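Local atomic coordinates of GCN5 like acetylase + bromodomain (Cryptosporidium parvum, PDB entry 4LDF), a protein that probably acetylates histone H3 as a GCN5-type enzyme, and carries the bromodomain described here, a module that generally recognises acetylated lysine. Residues Asp23-His28 and Arg80-Cys85; Glu29-Phe34 and Thr54-Met59; Asp45-Glu48 and Glu52-Asp55; Ser76-Met81 and Ala104-Met109. One frame throughout, in Å; residues are numbered along the deposited sequence.

Contact 1. Residues Asp23-His28 and Arg80-Cys85; sequences DTLSRH and RMFDNC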
loop_
_atom_site.group_PDB
_atom_site.type_symbol
_atom_site.label_atom_id
_atom_site.label_comp_id
_atom_site.label_asym_id
_atom_site.label_seq_id
_atom_site.Cartn_x
_atom_site.Cartn_y
_atom_site.Cartn_z
ATOM N N ASP A 23 0.090 -8.065 -4.004
ATOM C CA ASP A 23 -0.835 -8.712 -4.934
ATOM C C ASP A 23 -2.083 -9.178 -4.179
ATOM O O ASP A 23 -3.174 -8.864 -4.616
ATOM C CB ASP A 23 -0.177 -9.854 -5.740
ATOM C CG ASP A 23 -0.966 -10.233 -6.990
ATOM O OD1 ASP A 23 -1.193 -11.437 -7.204
ATOM O OD2 ASP A 23 -1.396 -9.313 -7.731
ATOM N N THR A 24 -1.924 -9.830 -3.008
ATOM C CA THR A 24 -3.072 -10.231 -2.182
ATOM C C THR A 24 -3.915 -9.000 -1.834
ATOM O O THR A 24 -5.144 -9.027 -1.997
ATOM C CB THR A 24 -2.613 -10.964 -0.897
ATOM O OG1 THR A 24 -2.109 -12.232 -1.277
ATOM C CG2 THR A 24 -3.769 -11.181 0.111
ATOM N N LEU A 25 -3.241 -7.932 -1.341
ATOM C CA LEU A 25 -3.884 -6.675 -0.980
ATOM C C LEU A 25 -4.661 -6.090 -2.144
ATOM O O LEU A 25 -5.840 -5.791 -1.975
ATOM C CB LEU A 25 -2.887 -5.654 -0.397
ATOM C CG LEU A 25 -3.457 -4.284 -0.022
ATOM C CD1 LEU A 25 -4.349 -4.349 1.247
ATOM C CD2 LEU A 25 -2.343 -3.262 0.164
ATOM N N SER A 26 -4.020 -5.933 -3.314
ATOM C CA SER A 26 -4.643 -5.359 -4.520
ATOM C C SER A 26 -5.861 -6.120 -5.028
ATOM O O SER A 26 -6.775 -5.490 -5.554
ATOM C CB SER A 26 -3.622 -5.195 -5.643
ATOM O OG SER A 26 -3.046 -6.445 -5.982
ATOM N N ARG A 27 -5.881 -7.462 -4.870
ATOM C CA ARG A 27 -6.990 -8.320 -5.316
ATOM C C ARG A 27 -8.252 -8.162 -4.471
ATOM O O ARG A 27 -9.337 -8.535 -4.931
ATOM C CB ARG A 27 -6.564 -9.791 -5.445
ATOM C CG ARG A 27 -5.471 -9.986 -6.500
ATOM C CD ARG A 27 -4.961 -11.401 -6.520
ATOM N NE ARG A 27 -4.577 -11.805 -7.870
ATOM C CZ ARG A 27 -5.438 -12.156 -8.820
ATOM N NH1 ARG A 27 -5.002 -12.511 -10.016
ATOM N NH2 ARG A 27 -6.743 -12.155 -8.578
ATOM N N HIS A 28 -8.130 -7.588 -3.265
ATOM C CA HIS A 28 -9.307 -7.296 -2.436
ATOM C C HIS A 28 -10.154 -6.288 -3.227
ATOM O O HIS A 28 -9.617 -5.296 -3.709
ATOM C CB HIS A 28 -8.909 -6.670 -1.086
ATOM C CG HIS A 28 -10.027 -6.658 -0.089
ATOM N ND1 HIS A 28 -11.139 -5.850 -0.254
ATOM C CD2 HIS A 28 -10.138 -7.314 1.090
ATOM C CE1 HIS A 28 -11.900 -6.066 0.802
ATOM N NE2 HIS A 28 -11.329 -6.927 1.647
ATOM N N ARG A 80 2.029 4.206 5.611
ATOM C CA ARG A 80 1.924 5.541 5.020
ATOM C C ARG A 80 0.838 5.558 3.927
ATOM O O ARG A 80 0.077 6.518 3.861
ATOM C CB ARG A 80 3.296 5.998 4.460
ATOM C CG ARG A 80 3.240 7.320 3.644
ATOM C CD ARG A 80 4.539 8.124 3.606
ATOM N NE ARG A 80 5.737 7.301 3.414
ATOM C CZ ARG A 80 6.196 6.882 2.238
ATOM N NH1 ARG A 80 7.302 6.156 2.174
ATOM N NH2 ARG A 80 5.551 7.186 1.117
ATOM N N MET A 81 0.721 4.478 3.107
ATOM C CA MET A 81 -0.351 4.444 2.102
ATOM C C MET A 81 -1.741 4.624 2.777
ATOM O O MET A 81 -2.557 5.421 2.302
ATOM C CB MET A 81 -0.323 3.139 1.293
ATOM C CG MET A 81 -1.228 3.193 0.073
ATOM S SD MET A 81 -1.365 1.625 -0.791
ATOM C CE MET A 81 -2.363 0.659 0.428
ATOM N N PHE A 82 -1.991 3.894 3.863
ATOM C CA PHE A 82 -3.277 3.972 4.589
ATOM C C PHE A 82 -3.449 5.296 5.359
ATOM O O PHE A 82 -4.540 5.884 5.355
ATOM C CB PHE A 82 -3.458 2.748 5.485
ATOM C CG PHE A 82 -3.585 1.453 4.711
ATOM C CD1 PHE A 82 -4.661 1.242 3.847
ATOM C CD2 PHE A 82 -2.672 0.420 4.896
ATOM C CE1 PHE A 82 -4.785 0.042 3.136
ATOM C CE2 PHE A 82 -2.824 -0.795 4.224
ATOM C CZ PHE A 82 -3.879 -0.977 3.352
ATOM N N ASP A 83 -2.341 5.797 5.937
ATOM C CA ASP A 83 -2.291 7.057 6.663
ATOM C C ASP A 83 -2.595 8.250 5.754
ATOM O O ASP A 83 -3.398 9.102 6.141
ATOM C CB ASP A 83 -0.946 7.225 7.401
ATOM C CG ASP A 83 -0.823 6.411 8.683
ATOM O OD1 ASP A 83 -1.870 5.967 9.218
ATOM O OD2 ASP A 83 0.308 6.248 9.174
ATOM N N ASN A 84 -2.002 8.278 4.542
ATOM C CA ASN A 84 -2.215 9.306 3.500
ATOM C C ASN A 84 -3.683 9.386 3.131
ATOM O O ASN A 84 -4.221 10.484 3.087
ATOM C CB ASN A 84 -1.396 9.004 2.225
ATOM C CG ASN A 84 0.076 9.299 2.327
ATOM O OD1 ASN A 84 0.544 9.922 3.275
ATOM N ND2 ASN A 84 0.836 8.885 1.325
ATOM N N CYS A 85 -4.332 8.220 2.896
ATOM C CA CYS A 85 -5.745 8.136 2.530
ATOM C C CYS A 85 -6.609 8.803 3.578
ATOM O O CYS A 85 -7.404 9.701 3.243
ATOM C CB CYS A 85 -6.175 6.689 2.296
ATOM S SG CYS A 85 -7.875 6.517 1.672
#
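Leu25, Met81 and Phe82 form a small, wholly apolar contact in the buried middle of the domain, joining the last turns of helix 14-27 to the second half of helix 71-88. The backbones stay well apart, with CA of Leu25 12.0 Å from CA of Phe82, and long side chains span the gap. Leu25 supplies a fork: its CG stands anti to the backbone N (chi1 178°), which sends the branch point toward helix 71-88, and the two methyls then part to meet different residues. CD2 meets Met81 CE tip to tip at 3.9 Å, while CD1 reaches the rim of the Phe82 ring, 4.0 Å from CZ and near the ring plane. Met81 and Phe82 also support each other, for Met81 CE lies over one face of the ring, 3.6 Å above its plane and displaced toward the rim. The bend of the methionine chain at chi3 (71°) turns this methyl both toward the ring and toward Leu25. Branched, flexible and flat apolar groups thus fit together without any polar atom to satisfy. On the outer side of helix 14-27, Asp23 and Arg27 form a loose salt bridge, and Asp23 has a second cationic partner in Lys60. Ile56 and Met59 of helix 56-64 pack against Leu25 and Met81 respectively, so the contact belongs to a shared hydrophobic centre, the interior of the left-handed four-helix bundle characteristic of bromodomains.

Contact 2. Residues Glu29-Phe34 and Thr54-Met59; sequences ENAWPF and TDIQTM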
loop_
_atom_site.group_PDB
_atom_site.type_symbol
_atom_site.label_atom_id
_atom_site.label_comp_id
_atom_site.label_asym_id
_atom_site.label_seq_id
_atom_site.Cartn_x
_atom_site.Cartn_y
_atom_site.Cartn_z
ATOM N N GLU A 29 -11.460 -6.550 -3.379
ATOM C CA GLU A 29 -12.372 -5.671 -4.139
ATOM C C GLU A 29 -12.294 -4.169 -3.768
ATOM O O GLU A 29 -12.377 -3.341 -4.665
ATOM C CB GLU A 29 -13.821 -6.192 -4.082
ATOM C CG GLU A 29 -14.503 -6.072 -2.727
ATOM C CD GLU A 29 -15.990 -6.378 -2.672
ATOM O OE1 GLU A 29 -16.625 -5.997 -1.667
ATOM O OE2 GLU A 29 -16.522 -6.996 -3.622
ATOM N N ASN A 30 -12.094 -3.842 -2.469
ATOM C CA ASN A 30 -12.003 -2.473 -1.929
ATOM C C ASN A 30 -10.617 -1.837 -1.984
ATOM O O ASN A 30 -10.435 -0.716 -1.505
ATOM C CB ASN A 30 -12.608 -2.395 -0.517
ATOM C CG ASN A 30 -14.079 -2.715 -0.516
ATOM O OD1 ASN A 30 -14.779 -2.548 -1.523
ATOM N ND2 ASN A 30 -14.581 -3.223 0.588
ATOM N N ALA A 31 -9.663 -2.529 -2.602
ATOM C CA ALA A 31 -8.296 -2.048 -2.792
ATOM C C ALA A 31 -8.176 -1.146 -4.011
ATOM O O ALA A 31 -7.136 -0.499 -4.199
ATOM C CB ALA A 31 -7.352 -3.226 -2.922
ATOM N N TRP A 32 -9.231 -1.097 -4.839
ATOM C CA TRP A 32 -9.248 -0.294 -6.054
ATOM C C TRP A 32 -8.742 1.176 -5.916
ATOM O O TRP A 32 -7.969 1.569 -6.790
ATOM C CB TRP A 32 -10.560 -0.437 -6.834
ATOM C CG TRP A 32 -11.731 0.275 -6.229
ATOM C CD1 TRP A 32 -12.688 -0.257 -5.411
ATOM C CD2 TRP A 32 -12.043 1.672 -6.363
ATOM N NE1 TRP A 32 -13.588 0.720 -5.041
ATOM C CE2 TRP A 32 -13.188 1.923 -5.575
ATOM C CE3 TRP A 32 -11.489 2.729 -7.114
ATOM C CZ2 TRP A 32 -13.769 3.198 -5.486
ATOM C CZ3 TRP A 32 -12.040 3.996 -6.993
ATOM C CH2 TRP A 32 -13.176 4.218 -6.198
ATOM N N PRO A 33 -9.057 1.978 -4.851
ATOM C CA PRO A 33 -8.521 3.356 -4.793
ATOM C C PRO A 33 -7.026 3.438 -4.493
ATOM O O PRO A 33 -6.473 4.546 -4.468
ATOM C CB PRO A 33 -9.302 3.995 -3.625
ATOM C CG PRO A 33 -10.384 3.088 -3.298
ATOM C CD PRO A 33 -9.940 1.731 -3.690
ATOM N N PHE A 34 -6.375 2.282 -4.227
ATOM C CA PHE A 34 -4.960 2.231 -3.850
ATOM C C PHE A 34 -4.079 1.553 -4.909
ATOM O O PHE A 34 -2.864 1.526 -4.740
ATOM C CB PHE A 34 -4.807 1.508 -2.487
ATOM C CG PHE A 34 -5.734 1.987 -1.381
ATOM C CD1 PHE A 34 -6.987 1.412 -1.201
ATOM C CD2 PHE A 34 -5.338 2.997 -0.504
ATOM C CE1 PHE A 34 -7.867 1.899 -0.229
ATOM C CE2 PHE A 34 -6.190 3.434 0.518
ATOM C CZ PHE A 34 -7.451 2.885 0.649
ATOM N N THR A 54 2.174 7.319 -2.114
ATOM C CA THR A 54 2.529 5.963 -2.488
ATOM C C THR A 54 1.257 5.244 -2.891
ATOM O O THR A 54 0.159 5.753 -2.650
ATOM C CB THR A 54 3.404 5.251 -1.423
ATOM O OG1 THR A 54 3.940 4.064 -2.018
ATOM C CG2 THR A 54 2.635 4.903 -0.153
ATOM N N ASP A 55 1.403 4.060 -3.489
ATOM C CA ASP A 55 0.302 3.239 -3.992
ATOM C C ASP A 55 0.830 1.827 -4.244
ATOM O O ASP A 55 2.045 1.593 -4.166
ATOM C CB ASP A 55 -0.264 3.840 -5.301
ATOM C CG ASP A 55 0.802 3.982 -6.384
ATOM O OD1 ASP A 55 0.911 3.075 -7.222
ATOM O OD2 ASP A 55 1.542 4.992 -6.363
ATOM N N ILE A 56 -0.081 0.892 -4.551
ATOM C CA ILE A 56 0.279 -0.519 -4.777
ATOM C C ILE A 56 1.224 -0.750 -5.957
ATOM O O ILE A 56 2.151 -1.553 -5.827
ATOM C CB ILE A 56 -0.958 -1.450 -4.761
ATOM C CG1 ILE A 56 -1.646 -1.386 -3.369
ATOM C CG2 ILE A 56 -0.578 -2.926 -5.135
ATOM C CD1 ILE A 56 -3.112 -1.892 -3.298
ATOM N N GLN A 57 1.017 -0.029 -7.084
ATOM C CA GLN A 57 1.821 -0.159 -8.297
ATOM C C GLN A 57 3.259 0.306 -8.018
ATOM O O GLN A 57 4.204 -0.365 -8.443
ATOM C CB GLN A 57 1.149 0.629 -9.450
ATOM C CG GLN A 57 1.851 0.604 -10.798
ATOM C CD GLN A 57 1.183 1.575 -11.755
ATOM O OE1 GLN A 57 1.579 2.742 -11.883
ATOM N NE2 GLN A 57 0.111 1.134 -12.398
ATOM N N THR A 58 3.417 1.417 -7.259
ATOM C CA THR A 58 4.713 1.974 -6.860
ATOM C C THR A 58 5.456 0.943 -5.985
ATOM O O THR A 58 6.611 0.640 -6.269
ATOM C CB THR A 58 4.524 3.344 -6.164
ATOM O OG1 THR A 58 3.982 4.272 -7.104
ATOM C CG2 THR A 58 5.821 3.904 -5.568
ATOM N N MET A 59 4.795 0.404 -4.945
ATOM C CA MET A 59 5.389 -0.593 -4.045
ATOM C C MET A 59 5.708 -1.916 -4.757
ATOM O O MET A 59 6.758 -2.498 -4.487
ATOM C CB MET A 59 4.542 -0.783 -2.783
ATOM C CG MET A 59 4.544 0.448 -1.884
ATOM S SD MET A 59 3.629 0.311 -0.339
ATOM C CE MET A 59 1.952 0.293 -0.915
#
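The backbones of Phe34 and Asp55 come within 5.4 Å of each other, CA to CA, where Ile56 N donates to Phe34 O over 2.9 Å in an almost linear bond (175° at the hydrogen). Phe34 closes the Trp32-Pro33-Phe34 sequence of the WPF shelf, which in bromodomains generally lines one side of the acetyl-lysine pocket. The shelf lies in the long loop region, interrupted by the short helix 46-49, between helix 14-27 and helix 56-64, and the bond ties it to the start of helix 56-64. An N-H in the first turn of a helix has no carbonyl of a preceding turn to bind, and for Ile56 the loop provides one. The isoleucine side chain also packs round the same oxygen: its CG1 is 3.4 Å from Phe34 O, and CD1 continues to Phe34 CB at 3.9 Å, with the small Ala31 at the margin. The Phe34 ring turns from 54-59 to pack on Cys85 of helix 71-88 and Leu102 of helix 93-110, and a bound glycerol lies about 5 Å from this side chain. Asp55, as N-cap, serves the same helix start with its carboxylate. Its CG lies between the backbone N and the carbonyl carbon (chi1 57°), which lets OD1 accept from Thr58 N at 3.0 Å, from above the carboxylate plane, while OD2 takes the Thr58 OG1 proton at 2.6 Å on its syn side, tilted out of that plane.

Contact 3. Residues Asp45-Glu48 and Glu52-Asp55; sequences DYYE and EPTD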
loop_
_atom_site.group_PDB
_atom_site.type_symbol
_atom_site.label_atom_id
_atom_site.label_comp_id
_atom_site.label_asym_id
_atom_site.label_seq_id
_atom_site.Cartn_x
_atom_site.Cartn_y
_atom_site.Cartn_z
ATOM N N ASP A 45 -6.625 18.502 -5.820
ATOM C CA ASP A 45 -5.837 19.050 -4.701
ATOM C C ASP A 45 -4.909 18.025 -4.017
ATOM O O ASP A 45 -4.127 18.411 -3.146
ATOM C CB ASP A 45 -6.758 19.714 -3.657
ATOM C CG ASP A 45 -7.797 18.801 -3.027
ATOM O OD1 ASP A 45 -7.889 17.626 -3.444
ATOM O OD2 ASP A 45 -8.590 19.291 -2.191
ATOM N N TYR A 46 -5.006 16.728 -4.391
ATOM C CA TYR A 46 -4.279 15.623 -3.755
ATOM C C TYR A 46 -2.806 15.852 -3.383
ATOM O O TYR A 46 -2.414 15.647 -2.227
ATOM C CB TYR A 46 -4.482 14.291 -4.501
ATOM C CG TYR A 46 -4.056 13.096 -3.672
ATOM C CD1 TYR A 46 -4.891 12.568 -2.688
ATOM C CD2 TYR A 46 -2.802 12.510 -3.851
ATOM C CE1 TYR A 46 -4.493 11.482 -1.908
ATOM C CE2 TYR A 46 -2.378 11.448 -3.048
ATOM C CZ TYR A 46 -3.235 10.925 -2.096
ATOM O OH TYR A 46 -2.808 9.882 -1.313
ATOM N N TYR A 47 -1.994 16.212 -4.367
ATOM C CA TYR A 47 -0.554 16.388 -4.186
ATOM C C TYR A 47 -0.146 17.700 -3.489
ATOM O O TYR A 47 1.041 17.901 -3.211
ATOM C CB TYR A 47 0.176 16.134 -5.514
ATOM C CG TYR A 47 -0.108 14.748 -6.050
ATOM C CD1 TYR A 47 0.592 13.640 -5.583
ATOM C CD2 TYR A 47 -1.107 14.537 -6.996
ATOM C CE1 TYR A 47 0.310 12.358 -6.046
ATOM C CE2 TYR A 47 -1.394 13.259 -7.471
ATOM C CZ TYR A 47 -0.669 12.176 -7.006
ATOM O OH TYR A 47 -0.947 10.915 -7.472
ATOM N N GLU A 48 -1.136 18.565 -3.167
ATOM C CA GLU A 48 -0.928 19.811 -2.412
ATOM C C GLU A 48 -0.988 19.446 -0.924
ATOM O O GLU A 48 -0.439 20.146 -0.086
ATOM C CB GLU A 48 -2.060 20.834 -2.702
ATOM C CG GLU A 48 -2.115 21.395 -4.114
ATOM C CD GLU A 48 -0.870 22.121 -4.587
ATOM O OE1 GLU A 48 -0.463 21.861 -5.741
ATOM O OE2 GLU A 48 -0.280 22.909 -3.805
ATOM N N GLU A 52 4.187 12.857 0.512
ATOM C CA GLU A 52 4.901 11.583 0.403
ATOM C C GLU A 52 3.876 10.546 -0.086
ATOM O O GLU A 52 3.496 9.639 0.669
ATOM C CB GLU A 52 5.537 11.185 1.758
ATOM C CG GLU A 52 6.705 12.065 2.184
ATOM C CD GLU A 52 7.153 11.984 3.636
ATOM O OE1 GLU A 52 7.223 10.866 4.200
ATOM O OE2 GLU A 52 7.487 13.052 4.195
ATOM N N PRO A 53 3.340 10.692 -1.324
ATOM C CA PRO A 53 2.356 9.708 -1.788
ATOM C C PRO A 53 3.002 8.362 -2.107
ATOM O O PRO A 53 4.215 8.276 -2.327
ATOM C CB PRO A 53 1.769 10.364 -3.046
ATOM C CG PRO A 53 2.867 11.183 -3.582
ATOM C CD PRO A 53 3.637 11.684 -2.386
ATOM N N THR A 54 2.174 7.319 -2.114
ATOM C CA THR A 54 2.529 5.963 -2.488
ATOM C C THR A 54 1.257 5.244 -2.891
ATOM O O THR A 54 0.159 5.753 -2.650
ATOM C CB THR A 54 3.404 5.251 -1.423
ATOM O OG1 THR A 54 3.940 4.064 -2.018
ATOM C CG2 THR A 54 2.635 4.903 -0.153
ATOM N N ASP A 55 1.403 4.060 -3.489
ATOM C CA ASP A 55 0.302 3.239 -3.992
ATOM C C ASP A 55 0.830 1.827 -4.244
ATOM O O ASP A 55 2.045 1.593 -4.166
ATOM C CB ASP A 55 -0.264 3.840 -5.301
ATOM C CG ASP A 55 0.802 3.982 -6.384
ATOM O OD1 ASP A 55 0.911 3.075 -7.222
ATOM O OD2 ASP A 55 1.542 4.992 -6.363
HETATM O O HOH W 1 -0.709 8.241 -1.010
#
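The Tyr47 ring meets Pro53 at its edge and Tyr46 on one face: Pro53 CG lies near the ring plane, 3.7 Å from CE1, whereas Tyr46 CD2 stands 3.7 Å above the ring centre. The Tyr46 ring therefore turns an edge to its neighbour, with Tyr47 CE1 close to its own plane, and the same plane takes in Pro53 CB at a looser 4.3 Å from CE2. Proline suits this place because its rigid ring offers a compact apolar surface, CB toward Tyr46 and CG toward Tyr47, crossing the Tyr47 side chain at about a right angle. Tyr47 has its CG anti to the carbonyl carbon (chi1 -58°), and this directs the ring along the Tyr46 side chain toward the proline. The two segments belong to the long bromodomain ZA loop, which here folds back on itself: the short, weakly bonded helix 46-49 faces the extended loop residues that lead into helix 56-64. Tyr46 reaches deeper, against Asn84 and Tyr88 of helix 71-88, and a bound glycerol lies about 4 Å from its side chain. Its hydroxyl is 2.7 Å from a water in the ring plane, and that water accepts from Thr54 N at 3.2 Å, so one bridging molecule links the phenol to the backbone beyond the proline. The Tyr47 hydroxyl finds its partner in Val38 O, in an earlier part of the same loop.

Contact 4. Residues Ser76-Met81 and Ala104-Met109; sequences SELKRM and AFIWPM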
loop_
_atom_site.group_PDB
_atom_site.type_symbol
_atom_site.label_atom_id
_atom_site.label_comp_id
_atom_site.label_asym_id
_atom_site.label_seq_id
_atom_site.Cartn_x
_atom_site.Cartn_y
_atom_site.Cartn_z
ATOM N N SER A 76 6.698 0.694 6.698
ATOM C CA SER A 76 6.517 2.139 6.905
ATOM C C SER A 76 5.749 2.736 5.730
ATOM O O SER A 76 4.839 3.535 5.941
ATOM C CB SER A 76 7.857 2.851 7.045
ATOM O OG SER A 76 8.661 2.222 8.024
ATOM N N GLU A 77 6.129 2.346 4.500
ATOM C CA GLU A 77 5.520 2.791 3.258
ATOM C C GLU A 77 4.080 2.291 3.147
ATOM O O GLU A 77 3.203 3.058 2.770
ATOM C CB GLU A 77 6.326 2.293 2.046
ATOM C CG GLU A 77 5.864 2.973 0.764
ATOM C CD GLU A 77 6.814 2.926 -0.411
ATOM O OE1 GLU A 77 6.534 3.611 -1.424
ATOM O OE2 GLU A 77 7.846 2.223 -0.315
ATOM N N LEU A 78 3.848 0.992 3.436
ATOM C CA LEU A 78 2.503 0.427 3.390
ATOM C C LEU A 78 1.610 1.120 4.415
ATOM O O LEU A 78 0.463 1.430 4.085
ATOM C CB LEU A 78 2.502 -1.107 3.590
ATOM C CG LEU A 78 1.119 -1.790 3.593
ATOM C CD1 LEU A 78 0.416 -1.646 2.236
ATOM C CD2 LEU A 78 1.232 -3.245 4.007
ATOM N N LYS A 79 2.123 1.381 5.643
ATOM C CA LYS A 79 1.341 2.095 6.667
ATOM C C LYS A 79 1.017 3.506 6.180
ATOM O O LYS A 79 -0.125 3.944 6.320
ATOM C CB LYS A 79 2.057 2.162 8.029
ATOM C CG LYS A 79 1.096 2.585 9.131
ATOM C CD LYS A 79 1.788 3.035 10.383
ATOM C CE LYS A 79 0.779 3.292 11.482
ATOM N NZ LYS A 79 0.127 4.630 11.355
ATOM N N ARG A 80 2.029 4.206 5.611
ATOM C CA ARG A 80 1.924 5.541 5.020
ATOM C C ARG A 80 0.838 5.558 3.927
ATOM O O ARG A 80 0.077 6.518 3.861
ATOM C CB ARG A 80 3.296 5.998 4.460
ATOM C CG ARG A 80 3.240 7.320 3.644
ATOM C CD ARG A 80 4.539 8.124 3.606
ATOM N NE ARG A 80 5.737 7.301 3.414
ATOM C CZ ARG A 80 6.196 6.882 2.238
ATOM N NH1 ARG A 80 7.302 6.156 2.174
ATOM N NH2 ARG A 80 5.551 7.186 1.117
ATOM N N MET A 81 0.721 4.478 3.107
ATOM C CA MET A 81 -0.351 4.444 2.102
ATOM C C MET A 81 -1.741 4.624 2.777
ATOM O O MET A 81 -2.557 5.421 2.302
ATOM C CB MET A 81 -0.323 3.139 1.293
ATOM C CG MET A 81 -1.228 3.193 0.073
ATOM S SD MET A 81 -1.365 1.625 -0.791
ATOM C CE MET A 81 -2.363 0.659 0.428
ATOM N N ALA A 104 -6.305 -3.855 8.371
ATOM C CA ALA A 104 -6.616 -4.959 9.276
ATOM C C ALA A 104 -6.547 -6.285 8.526
ATOM O O ALA A 104 -6.057 -7.265 9.077
ATOM C CB ALA A 104 -8.007 -4.772 9.874
ATOM N N PHE A 105 -7.012 -6.310 7.260
ATOM C CA PHE A 105 -7.000 -7.513 6.418
ATOM C C PHE A 105 -5.563 -7.978 6.096
ATOM O O PHE A 105 -5.290 -9.175 6.181
ATOM C CB PHE A 105 -7.803 -7.262 5.116
ATOM C CG PHE A 105 -7.529 -8.198 3.960
ATOM C CD1 PHE A 105 -8.158 -9.437 3.882
ATOM C CD2 PHE A 105 -6.669 -7.825 2.926
ATOM C CE1 PHE A 105 -7.900 -10.305 2.813
ATOM C CE2 PHE A 105 -6.437 -8.679 1.844
ATOM C CZ PHE A 105 -7.036 -9.922 1.803
ATOM N N ILE A 106 -4.665 -7.034 5.729
ATOM C CA ILE A 106 -3.279 -7.332 5.308
ATOM C C ILE A 106 -2.208 -7.449 6.409
ATOM O O ILE A 106 -1.171 -8.085 6.170
ATOM C CB ILE A 106 -2.824 -6.429 4.119
ATOM C CG1 ILE A 106 -1.794 -7.135 3.189
ATOM C CG2 ILE A 106 -2.308 -5.072 4.604
ATOM C CD1 ILE A 106 -2.305 -8.400 2.423
ATOM N N TRP A 107 -2.444 -6.838 7.587
ATOM C CA TRP A 107 -1.503 -6.869 8.724
ATOM C C TRP A 107 -1.090 -8.294 9.143
ATOM O O TRP A 107 0.111 -8.488 9.346
ATOM C CB TRP A 107 -1.938 -5.973 9.900
ATOM C CG TRP A 107 -0.935 -4.896 10.231
ATOM C CD1 TRP A 107 -0.276 -4.723 11.418
ATOM C CD2 TRP A 107 -0.489 -3.833 9.367
ATOM N NE1 TRP A 107 0.586 -3.655 11.329
ATOM C CE2 TRP A 107 0.461 -3.077 10.090
ATOM C CE3 TRP A 107 -0.760 -3.480 8.026
ATOM C CZ2 TRP A 107 1.143 -1.987 9.519
ATOM C CZ3 TRP A 107 -0.132 -2.368 7.489
ATOM C CH2 TRP A 107 0.811 -1.638 8.230
ATOM N N PRO A 108 -2.000 -9.311 9.213
ATOM C CA PRO A 108 -1.543 -10.685 9.514
ATOM C C PRO A 108 -0.471 -11.193 8.531
ATOM O O PRO A 108 0.498 -11.802 8.976
ATOM C CB PRO A 108 -2.820 -11.524 9.375
ATOM C CG PRO A 108 -3.921 -10.593 9.646
ATOM C CD PRO A 108 -3.472 -9.280 9.058
ATOM N N MET A 109 -0.646 -10.954 7.210
ATOM C CA MET A 109 0.319 -11.392 6.180
ATOM C C MET A 109 1.657 -10.659 6.341
ATOM O O MET A 109 2.696 -11.255 6.106
ATOM C CB MET A 109 -0.248 -11.166 4.759
ATOM C CG MET A 109 0.612 -11.756 3.649
ATOM S SD MET A 109 -0.222 -11.758 2.054
ATOM C CE MET A 109 0.814 -12.906 1.183
#
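Leu78 and Trp107 lie alongside each other, pointing opposite ways, each reaching from its own helix toward the other. Leu78 CD2 comes within 3.8 Å of Trp107 CZ3, approaching the indole obliquely. The same methyl touches Ile106 CG2 at 4.0 Å, where the leucine and isoleucine side chains cross at a slant, so one branch of Leu78 sits against two consecutive residues. With the helix axes 12.0 Å apart, the long indole lets Trp107 reach the other helix with its six-membered ring. Its chi1 of -120° falls outside the usual staggered positions, bringing CH2 edge-on to the CB of Lys79 at 4.0 Å. Lysine is apt at this more exposed margin, because its CB can pack at the ring edge while the rest of the chain runs on to a salt bridge between NZ and Asp83. Pro108 follows directly, and the helix is kinked at 108 and 109, where the backbone nitrogens lack a bond to the preceding turn. Leu78 and Ile106 also border helix 14-27, through Leu25 and Leu21. The two segments run antiparallel, at 173°, as neighbouring helices do in the up-down bromodomain bundle.

Contact 1 lies closest to the chain centre and is purely apolar; contact 4 repeats that chemistry on the same helix, 71-88, but reaches from core to surface. The two share Met81, although only contact 1 uses it, and Leu25 touches Leu78 where they meet. Contacts 2 and 3 work instead through the long loop. Contact 2 is buried and joins its segments by a backbone hydrogen bond and isoleucine packing, beside a helix cap, whereas contact 3, more peripheral, combines tyrosine-proline packing with a bridging water. They overlap at Thr54 and Asp55. Thr54 hydrogen-bonds Glu77, and Glu52 O accepts hydrogen bonds from the side chains of Asn84 and Arg80, so the loop is fastened to helix 71-88.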